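Local atomic coordinates of minor fimbrium tip subunit Mfa3 (Porphyromonas gingivalis ATCC 33277, PDB entry 5NF4), a protein that forms part of the tip of the minor fimbriae, filamentous pili that mediate biofilm formation and adhesion to host cells and other oral bacteria. Residues A[201-206]-A[328-333]; A[212-217]-A[277-282]; A[289-294]-A[306-311]. One frame throughout, in Å; residues are numbered along the deposited sequence.

Contact 1: residues A[201-206]-A[328-333]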
loop_
_atom_site.group_PDB
_atom_site.type_symbol
_atom_site.label_atom_id
_atom_site.label_comp_id
_atom_site.label_asym_id
_atom_site.label_seq_id
_atom_site.Cartn_x
_atom_site.Cartn_y
_atom_site.Cartn_z
ATOM N N VAL A 201 -7.849 5.704 -12.927
ATOM C CA VAL A 201 -8.002 5.805 -14.382
ATOM C C VAL A 201 -9.068 6.835 -14.772
ATOM O O VAL A 201 -10.238 6.748 -14.396
ATOM C CB VAL A 201 -8.338 4.419 -14.984
ATOM C CG1 VAL A 201 -8.529 4.507 -16.479
ATOM C CG2 VAL A 201 -7.229 3.417 -14.666
ATOM N N ASN A 202 -8.627 7.825 -15.543
ATOM C CA ASN A 202 -9.451 8.950 -15.907
ATOM C C ASN A 202 -9.645 9.057 -17.412
ATOM O O ASN A 202 -8.673 9.136 -18.167
ATOM C CB ASN A 202 -8.824 10.237 -15.372
ATOM C CG ASN A 202 -8.685 10.227 -13.842
ATOM O OD1 ASN A 202 -9.571 10.698 -13.129
ATOM N ND2 ASN A 202 -7.605 9.659 -13.350
ATOM N N ILE A 203 -10.898 9.017 -17.850
ATOM C CA ILE A 203 -11.203 9.113 -19.277
ATOM C C ILE A 203 -11.459 10.567 -19.607
ATOM O O ILE A 203 -12.565 11.098 -19.430
ATOM C CB ILE A 203 -12.423 8.233 -19.675
ATOM C CG1 ILE A 203 -12.315 6.844 -19.043
ATOM C CG2 ILE A 203 -12.578 8.176 -21.184
ATOM C CD1 ILE A 203 -11.006 6.121 -19.254
ATOM N N VAL A 204 -10.425 11.220 -20.110
ATOM C CA VAL A 204 -10.521 12.638 -20.436
ATOM C C VAL A 204 -11.356 12.909 -21.705
ATOM O O VAL A 204 -11.928 13.976 -21.879
ATOM C CB VAL A 204 -9.105 13.223 -20.574
ATOM C CG1 VAL A 204 -8.335 13.025 -19.289
ATOM C CG2 VAL A 204 -8.363 12.554 -21.684
ATOM N N GLU A 205 -11.437 11.907 -22.572
ATOM C CA GLU A 205 -12.176 12.027 -23.800
ATOM C C GLU A 205 -12.635 10.642 -24.272
ATOM O O GLU A 205 -11.904 9.665 -24.104
ATOM C CB GLU A 205 -11.285 12.750 -24.819
ATOM C CG GLU A 205 -11.442 12.444 -26.253
ATOM C CD GLU A 205 -10.510 13.318 -27.093
ATOM O OE1 GLU A 205 -9.810 14.193 -26.511
ATOM O OE2 GLU A 205 -10.474 13.122 -28.321
ATOM N N GLY A 206 -13.852 10.586 -24.828
ATOM C CA GLY A 206 -14.395 9.373 -25.424
ATOM C C GLY A 206 -14.985 8.353 -24.460
ATOM O O GLY A 206 -15.058 7.159 -24.782
ATOM N N TYR A 328 -3.734 7.419 -14.519
ATOM C CA TYR A 328 -3.821 7.354 -15.970
ATOM C C TYR A 328 -4.862 8.321 -16.493
ATOM O O TYR A 328 -5.947 8.493 -15.914
ATOM C CB TYR A 328 -4.146 5.913 -16.420
ATOM C CG TYR A 328 -3.005 4.998 -16.090
ATOM C CD1 TYR A 328 -2.890 4.438 -14.827
ATOM C CD2 TYR A 328 -1.998 4.741 -17.018
ATOM C CE1 TYR A 328 -1.830 3.621 -14.506
ATOM C CE2 TYR A 328 -0.920 3.928 -16.697
ATOM C CZ TYR A 328 -0.852 3.364 -15.447
ATOM O OH TYR A 328 0.224 2.579 -15.123
ATOM N N ARG A 329 -4.487 8.996 -17.575
ATOM C CA ARG A 329 -5.376 9.889 -18.291
ATOM C C ARG A 329 -5.488 9.290 -19.678
ATOM O O ARG A 329 -4.496 9.184 -20.401
ATOM C CB ARG A 329 -4.825 11.329 -18.295
ATOM C CG ARG A 329 -4.576 11.804 -16.865
ATOM C CD ARG A 329 -3.837 13.100 -16.769
ATOM N NE ARG A 329 -2.438 13.057 -17.200
ATOM C CZ ARG A 329 -1.440 12.467 -16.546
ATOM N NH1 ARG A 329 -1.656 11.780 -15.427
ATOM N NH2 ARG A 329 -0.214 12.539 -17.043
ATOM N N ILE A 330 -6.700 8.861 -20.016
ATOM C CA ILE A 330 -6.943 8.108 -21.251
ATOM C C ILE A 330 -7.930 8.780 -22.205
ATOM O O ILE A 330 -8.983 9.269 -21.790
ATOM C CB ILE A 330 -7.467 6.705 -20.917
ATOM C CG1 ILE A 330 -6.470 5.968 -20.032
ATOM C CG2 ILE A 330 -7.754 5.919 -22.239
ATOM C CD1 ILE A 330 -6.985 4.678 -19.508
ATOM N N LYS A 331 -7.565 8.814 -23.491
ATOM C CA LYS A 331 -8.456 9.270 -24.565
ATOM C C LYS A 331 -8.877 8.051 -25.367
ATOM O O LYS A 331 -8.027 7.332 -25.882
ATOM C CB LYS A 331 -7.775 10.283 -25.491
ATOM C CG LYS A 331 -7.368 11.584 -24.834
ATOM C CD LYS A 331 -6.676 12.508 -25.828
ATOM C CE LYS A 331 -6.166 13.793 -25.169
ATOM N NZ LYS A 331 -5.580 14.744 -26.181
ATOM N N THR A 332 -10.184 7.825 -25.462
ATOM C CA THR A 332 -10.738 6.712 -26.232
ATOM C C THR A 332 -11.218 7.206 -27.584
ATOM O O THR A 332 -12.240 7.884 -27.694
ATOM C CB THR A 332 -11.895 6.044 -25.497
ATOM O OG1 THR A 332 -11.531 5.857 -24.129
ATOM C CG2 THR A 332 -12.214 4.706 -26.114
ATOM N N LEU A 333 -10.447 6.886 -28.612
ATOM C CA LEU A 333 -10.784 7.287 -29.961
ATOM C C LEU A 333 -11.349 6.066 -30.665
ATOM O O LEU A 333 -11.313 4.972 -30.106
ATOM C CB LEU A 333 -9.548 7.859 -30.656
ATOM C CG LEU A 333 -8.791 8.831 -29.741
ATOM C CD1 LEU A 333 -7.542 9.342 -30.420
ATOM C CD2 LEU A 333 -9.708 9.989 -29.330
#
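N202 grips the carbonyl of Y328 twice: its backbone N lies 2.8 Å from Y328 O, and its side-chain ND2 reaches the same oxygen at 3.3 Å. The two donors arrive from opposite faces of the carbonyl plane, and the amide of N202 is turned so that Y328 O falls within its plane. With CG beside the backbone N (chi1 -60°), the side chain turns back toward D200, which ND2 also bonds. I330 N then donates to N202 O (2.7 Å), I330 O accepts from V204 N, and T332 N meets E205 O almost straight (177° at the hydrogen). This is a parallel pairing of the ends of strands 180-205 and 324-332, interrupted by a beta bulge: I203 pairs with I330 but E205 with K331, which turns V204 out of the regular pattern. Its CG2 presses on K331 CG at 3.4 Å, tighter than usual. On the buried face V201 CG1 touches I330 CD1, also 3.4 Å apart, while I203 CD1 rests on I330 CB; F278 and L280 lie against I330 from strand 277-282. On the other face E205 slants over the K331 chain, OE1 nearest CD and 4.3 Å from NZ, too far for a salt bridge; OE2 meets L333 CD2.

Contact 2: residues A[212-217]-A[277-282]; sequences KIELCN and FFRLTT
C216 and F277 meet by a CH-pi contact, with C216 CB 3.6 Å from the ring centroid and 21° off its normal. C216 SG lies obliquely to the same ring, a sulfur-aromatic contact. A chi1 of 66° puts F277 CG between its own backbone N and carbonyl carbon, which brings the ring over to C216. The amide of N217 stands nearly perpendicular to that ring, its ND2 at the ring edge, 3.5 Å from F277 CE1; ND2 itself bonds to the carbonyls of I275 and E271. Backbone bonds come in reciprocal pairs: K212 with T281, E214 with R279 and C216 with F277, the shortest being R279 N to E214 O at 2.7 Å. Strands 210-216 and 277-282 thus run antiparallel in regular register, their short axes at 159°, with 287-291 continuing the sheet beyond 277-282 and 238-242 beyond 210-216. Apolar packing fills the opposite face, where I213 and L280 lie side by side, I213 CG1 at 3.6 Å from L280 CD2. Polar contacts gather on the F277 side: a water joins E214 OE1 (2.8 Å), R279 O and T281 OG1. The carboxylate of E214 flanks the aliphatic part of R279, whose guanidinium forms its salt bridge with D289 instead.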
loop_
_atom_site.group_PDB
_atom_site.type_symbol
_atom_site.label_atom_id
_atom_site.label_comp_id
_atom_site.label_asym_id
_atom_site.label_seq_id
_atom_site.Cartn_x
_atom_site.Cartn_y
_atom_site.Cartn_z
ATOM N N LYS A 212 -16.175 -1.142 -20.110
ATOM C CA LYS A 212 -15.658 -1.414 -18.777
ATOM C C LYS A 212 -14.159 -1.410 -18.683
ATOM O O LYS A 212 -13.450 -1.468 -19.690
ATOM C CB LYS A 212 -16.157 -2.758 -18.260
ATOM C CG LYS A 212 -15.627 -3.943 -18.992
ATOM C CD LYS A 212 -16.053 -5.195 -18.237
ATOM C CE LYS A 212 -15.828 -6.448 -19.019
ATOM N NZ LYS A 212 -16.285 -7.638 -18.252
ATOM N N ILE A 213 -13.706 -1.384 -17.434
ATOM C CA ILE A 213 -12.305 -1.368 -17.088
ATOM C C ILE A 213 -12.060 -2.407 -16.009
ATOM O O ILE A 213 -12.762 -2.431 -15.003
ATOM C CB ILE A 213 -11.834 -0.004 -16.537
ATOM C CG1 ILE A 213 -12.299 1.148 -17.415
ATOM C CG2 ILE A 213 -10.300 -0.025 -16.358
ATOM C CD1 ILE A 213 -11.884 2.516 -16.872
ATOM N N GLU A 214 -11.052 -3.241 -16.218
ATOM C CA GLU A 214 -10.695 -4.302 -15.285
ATOM C C GLU A 214 -9.224 -4.249 -14.934
ATOM O O GLU A 214 -8.383 -4.113 -15.814
ATOM C CB GLU A 214 -10.968 -5.685 -15.880
ATOM C CG GLU A 214 -12.414 -6.004 -16.122
ATOM C CD GLU A 214 -12.586 -7.208 -17.033
ATOM O OE1 GLU A 214 -12.289 -7.084 -18.246
ATOM O OE2 GLU A 214 -13.010 -8.270 -16.539
ATOM N N LEU A 215 -8.925 -4.440 -13.659
ATOM C CA LEU A 215 -7.562 -4.677 -13.188
ATOM C C LEU A 215 -7.264 -6.169 -13.168
ATOM O O LEU A 215 -7.996 -6.946 -12.556
ATOM C CB LEU A 215 -7.383 -4.085 -11.794
ATOM C CG LEU A 215 -6.112 -4.484 -11.033
ATOM C CD1 LEU A 215 -4.825 -4.022 -11.709
ATOM C CD2 LEU A 215 -6.229 -3.952 -9.643
ATOM N N CYS A 216 -6.187 -6.556 -13.854
ATOM C CA CYS A 216 -5.823 -7.948 -14.026
ATOM C C CYS A 216 -4.449 -8.263 -13.406
ATOM O O CYS A 216 -3.552 -7.400 -13.386
ATOM C CB CYS A 216 -5.807 -8.302 -15.504
ATOM S SG CYS A 216 -7.453 -8.057 -16.268
ATOM N N ASN A 217 -4.307 -9.517 -12.957
ATOM C CA ASN A 217 -3.084 -10.078 -12.349
ATOM C C ASN A 217 -2.714 -9.429 -11.020
ATOM O O ASN A 217 -1.564 -9.479 -10.613
ATOM C CB ASN A 217 -1.865 -9.976 -13.275
ATOM C CG ASN A 217 -1.946 -10.887 -14.490
ATOM O OD1 ASN A 217 -2.808 -11.771 -14.606
ATOM N ND2 ASN A 217 -1.049 -10.640 -15.430
ATOM N N PHE A 277 -1.948 -5.233 -15.009
ATOM C CA PHE A 277 -2.376 -4.376 -16.097
ATOM C C PHE A 277 -3.854 -4.124 -15.981
ATOM O O PHE A 277 -4.556 -4.878 -15.299
ATOM C CB PHE A 277 -2.055 -5.009 -17.468
ATOM C CG PHE A 277 -2.822 -6.283 -17.770
ATOM C CD1 PHE A 277 -2.375 -7.512 -17.287
ATOM C CD2 PHE A 277 -3.954 -6.268 -18.597
ATOM C CE1 PHE A 277 -3.059 -8.702 -17.591
ATOM C CE2 PHE A 277 -4.615 -7.429 -18.891
ATOM C CZ PHE A 277 -4.171 -8.652 -18.411
ATOM N N PHE A 278 -4.329 -3.065 -16.633
ATOM C CA PHE A 278 -5.761 -2.877 -16.713
ATOM C C PHE A 278 -6.184 -3.017 -18.162
ATOM O O PHE A 278 -5.438 -2.713 -19.096
ATOM C CB PHE A 278 -6.246 -1.554 -16.078
ATOM C CG PHE A 278 -5.719 -0.285 -16.696
ATOM C CD1 PHE A 278 -6.443 0.380 -17.667
ATOM C CD2 PHE A 278 -4.553 0.306 -16.226
ATOM C CE1 PHE A 278 -5.989 1.593 -18.203
ATOM C CE2 PHE A 278 -4.098 1.515 -16.767
ATOM C CZ PHE A 278 -4.813 2.155 -17.743
ATOM N N ARG A 279 -7.358 -3.604 -18.299
ATOM C CA ARG A 279 -7.964 -3.892 -19.591
ATOM C C ARG A 279 -9.159 -2.994 -19.846
ATOM O O ARG A 279 -10.118 -2.996 -19.076
ATOM C CB ARG A 279 -8.364 -5.354 -19.617
ATOM C CG ARG A 279 -9.233 -5.726 -20.783
ATOM C CD ARG A 279 -9.413 -7.226 -20.837
ATOM N NE ARG A 279 -8.179 -7.897 -21.232
ATOM C CZ ARG A 279 -7.748 -9.057 -20.740
ATOM N NH1 ARG A 279 -8.432 -9.694 -19.792
ATOM N NH2 ARG A 279 -6.612 -9.578 -21.199
ATOM N N LEU A 280 -9.105 -2.228 -20.938
ATOM C CA LEU A 280 -10.211 -1.377 -21.335
ATOM C C LEU A 280 -10.935 -2.050 -22.439
ATOM O O LEU A 280 -10.328 -2.366 -23.453
ATOM C CB LEU A 280 -9.731 -0.021 -21.833
ATOM C CG LEU A 280 -8.808 0.794 -20.944
ATOM C CD1 LEU A 280 -8.283 1.917 -21.796
ATOM C CD2 LEU A 280 -9.573 1.326 -19.765
ATOM N N THR A 281 -12.235 -2.232 -22.248
ATOM C CA THR A 281 -13.098 -2.768 -23.275
ATOM C C THR A 281 -14.077 -1.718 -23.734
ATOM O O THR A 281 -14.774 -1.106 -22.909
ATOM C CB THR A 281 -13.864 -3.988 -22.772
ATOM O OG1 THR A 281 -12.918 -4.971 -22.374
ATOM C CG2 THR A 281 -14.746 -4.573 -23.871
ATOM N N THR A 282 -14.157 -1.540 -25.055
ATOM C CA THR A 282 -15.024 -0.547 -25.644
ATOM C C THR A 282 -16.363 -1.178 -25.987
ATOM O O THR A 282 -16.460 -2.393 -26.120
ATOM C CB THR A 282 -14.439 0.047 -26.935
ATOM O OG1 THR A 282 -14.476 -0.939 -27.969
ATOM C CG2 THR A 282 -13.034 0.502 -26.742
HETATM O O HOH W 1 -12.330 -4.645 -19.561
#

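Contact 3: residues A[289-294]-A[306-311]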
loop_
_atom_site.group_PDB
_atom_site.type_symbol
_atom_site.label_atom_id
_atom_site.label_comp_id
_atom_site.label_asym_id
_atom_site.label_seq_id
_atom_site.Cartn_x
_atom_site.Cartn_y
_atom_site.Cartn_z
ATOM N N ASP A 289 -5.047 -3.530 -23.508
ATOM C CA ASP A 289 -4.354 -3.859 -22.267
ATOM C C ASP A 289 -3.257 -2.843 -22.006
ATOM O O ASP A 289 -2.453 -2.524 -22.879
ATOM C CB ASP A 289 -3.771 -5.258 -22.323
ATOM C CG ASP A 289 -4.836 -6.347 -22.325
ATOM O OD1 ASP A 289 -5.948 -6.120 -21.813
ATOM O OD2 ASP A 289 -4.538 -7.453 -22.811
ATOM N N VAL A 290 -3.260 -2.308 -20.796
ATOM C CA VAL A 290 -2.348 -1.252 -20.416
ATOM C C VAL A 290 -1.546 -1.752 -19.228
ATOM O O VAL A 290 -2.043 -1.787 -18.116
ATOM C CB VAL A 290 -3.075 0.020 -20.049
ATOM C CG1 VAL A 290 -2.085 1.164 -19.699
ATOM C CG2 VAL A 290 -4.014 0.436 -21.206
ATOM N N PRO A 291 -0.313 -2.181 -19.470
ATOM C CA PRO A 291 0.537 -2.619 -18.348
ATOM C C PRO A 291 0.801 -1.459 -17.404
ATOM O O PRO A 291 0.972 -0.326 -17.850
ATOM C CB PRO A 291 1.824 -3.096 -19.043
ATOM C CG PRO A 291 1.433 -3.348 -20.455
ATOM C CD PRO A 291 0.385 -2.293 -20.757
ATOM N N ILE A 292 0.841 -1.760 -16.113
ATOM C CA ILE A 292 1.105 -0.776 -15.070
ATOM C C ILE A 292 2.593 -0.830 -14.727
ATOM O O ILE A 292 3.149 -1.917 -14.588
ATOM C CB ILE A 292 0.217 -1.073 -13.854
ATOM C CG1 ILE A 292 -1.256 -0.890 -14.237
ATOM C CG2 ILE A 292 0.578 -0.173 -12.681
ATOM C CD1 ILE A 292 -2.206 -1.530 -13.249
ATOM N N ILE A 293 3.243 0.330 -14.683
ATOM C CA ILE A 293 4.674 0.417 -14.389
ATOM C C ILE A 293 4.931 1.440 -13.308
ATOM O O ILE A 293 4.065 2.266 -13.017
ATOM C CB ILE A 293 5.489 0.800 -15.623
ATOM C CG1 ILE A 293 5.269 2.284 -16.006
ATOM C CG2 ILE A 293 5.092 -0.070 -16.784
ATOM C CD1 ILE A 293 5.972 2.709 -17.285
ATOM N N THR A 294 6.128 1.373 -12.731
ATOM C CA THR A 294 6.645 2.422 -11.873
ATOM C C THR A 294 7.778 3.103 -12.605
ATOM O O THR A 294 8.847 2.519 -12.806
ATOM C CB THR A 294 7.147 1.863 -10.515
ATOM O OG1 THR A 294 6.043 1.278 -9.809
ATOM C CG2 THR A 294 7.753 2.955 -9.701
ATOM N N PRO A 306 4.176 2.070 -25.819
ATOM C CA PRO A 306 5.272 1.257 -26.355
ATOM C C PRO A 306 6.316 0.930 -25.295
ATOM O O PRO A 306 6.851 -0.168 -25.283
ATOM C CB PRO A 306 5.860 2.138 -27.461
ATOM C CG PRO A 306 4.762 3.090 -27.824
ATOM C CD PRO A 306 3.971 3.312 -26.589
ATOM N N PHE A 307 6.589 1.870 -24.403
ATOM C CA PHE A 307 7.536 1.642 -23.321
ATOM C C PHE A 307 6.986 0.570 -22.387
ATOM O O PHE A 307 7.634 -0.442 -22.082
ATOM C CB PHE A 307 7.769 2.950 -22.567
ATOM C CG PHE A 307 8.690 2.832 -21.390
ATOM C CD1 PHE A 307 9.955 2.312 -21.546
ATOM C CD2 PHE A 307 8.312 3.292 -20.145
ATOM C CE1 PHE A 307 10.812 2.218 -20.460
ATOM C CE2 PHE A 307 9.169 3.218 -19.091
ATOM C CZ PHE A 307 10.415 2.678 -19.247
ATOM N N ALA A 308 5.760 0.794 -21.943
ATOM C CA ALA A 308 5.102 -0.105 -21.001
ATOM C C ALA A 308 4.926 -1.498 -21.575
ATOM O O ALA A 308 4.946 -2.490 -20.842
ATOM C CB ALA A 308 3.758 0.458 -20.591
ATOM N N LYS A 309 4.721 -1.580 -22.885
ATOM C CA LYS A 309 4.551 -2.877 -23.515
ATOM C C LYS A 309 5.865 -3.578 -23.873
ATOM O O LYS A 309 5.860 -4.602 -24.560
ATOM C CB LYS A 309 3.658 -2.716 -24.760
ATOM C CG LYS A 309 2.218 -2.488 -24.371
ATOM C CD LYS A 309 1.286 -2.567 -25.595
ATOM C CE LYS A 309 -0.110 -3.041 -25.203
ATOM N NZ LYS A 309 -0.937 -3.412 -26.384
ATOM N N GLY A 310 6.985 -3.048 -23.380
ATOM C CA GLY A 310 8.288 -3.668 -23.588
ATOM C C GLY A 310 8.817 -3.669 -25.018
ATOM O O GLY A 310 9.622 -4.533 -25.375
ATOM N N LEU A 311 8.378 -2.712 -25.844
ATOM C CA LEU A 311 8.765 -2.670 -27.248
ATOM C C LEU A 311 10.059 -1.888 -27.483
ATOM O O LEU A 311 10.583 -1.906 -28.576
ATOM C CB LEU A 311 7.632 -2.066 -28.097
ATOM C CG LEU A 311 6.284 -2.757 -27.886
ATOM C CD1 LEU A 311 5.174 -2.067 -28.714
ATOM C CD2 LEU A 311 6.360 -4.234 -28.237
HETATM O O HOH W 2 -3.850 -4.422 -25.974
#
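The end of strand 287-291 and the residues after it pass the C-terminal turn of helix 304-308 with no hydrogen bond between the two segments, and the nearest CA atoms, those of P291 and A308, are 5.8 Å apart. The helix ends in a Schellman motif: L311 N bonds to P306 O and G310 N to F307 O, with G310, at positive phi, as the C-prime residue. Three side chains of this turn meet the other segment. A308 points toward it, its CB lying 4.3 Å from P291 CB and 4.1 Å from I293 CG2. P291 in turn sets its ring against the helix end, with CG 3.6 Å from A308 O, an oxygen that accepts a hydrogen bond from Y318. I293 reaches one residue back, to F307: a chi1 of 72° swings CG1 between its backbone N and carbonyl carbon and carries CD1 to F307 CE2, 3.7 Å away. The approach to that ring is oblique, and H295 meets the same ring edge-to-face. On the other flank K309, extended beyond CG, crosses P291 at about a right angle and lays its CE 3.3 Å from D289 O. A water accepts from both K309 NZ (3.1 Å) and D289 N (2.9 Å), bridging the lysine to the strand backbone. The carboxylate of D289 stays well apart from K309 NZ and is engaged by R279. Direct contact is therefore mostly van der Waals packing, of P291 and I293 against F307, A308 and the aliphatic part of K309, while the polar link at the K309 end runs through water to a main-chain N-H, so K309 and D289 probably interact little as a charge pair.

The three contacts lie on the same side of the chain's centre, about 13 to 16 Å apart between centres. Contact 1 packs against contact 2 through hydrophobic side chains: I330 CD1 is 3.5 Å from F278 CE1, and V201 CG1 is 3.9 Å from I213 CD1. Strand 277-282 of contact 2 lies next to strand 287-291 of contact 3; R279 NE is 2.9 Å from D289 OD1, and V290 N approaches F278 O at 2.8 Å, a probable hydrogen bond. Y328 of contact 1 touches contact 3, its OH 3.5 Å from I292 CA, while that hydroxyl bonds to Y304 at the start of helix 304-308. Along the chain, contacts 2 and 3 follow one another inside the loop closed by contact 1.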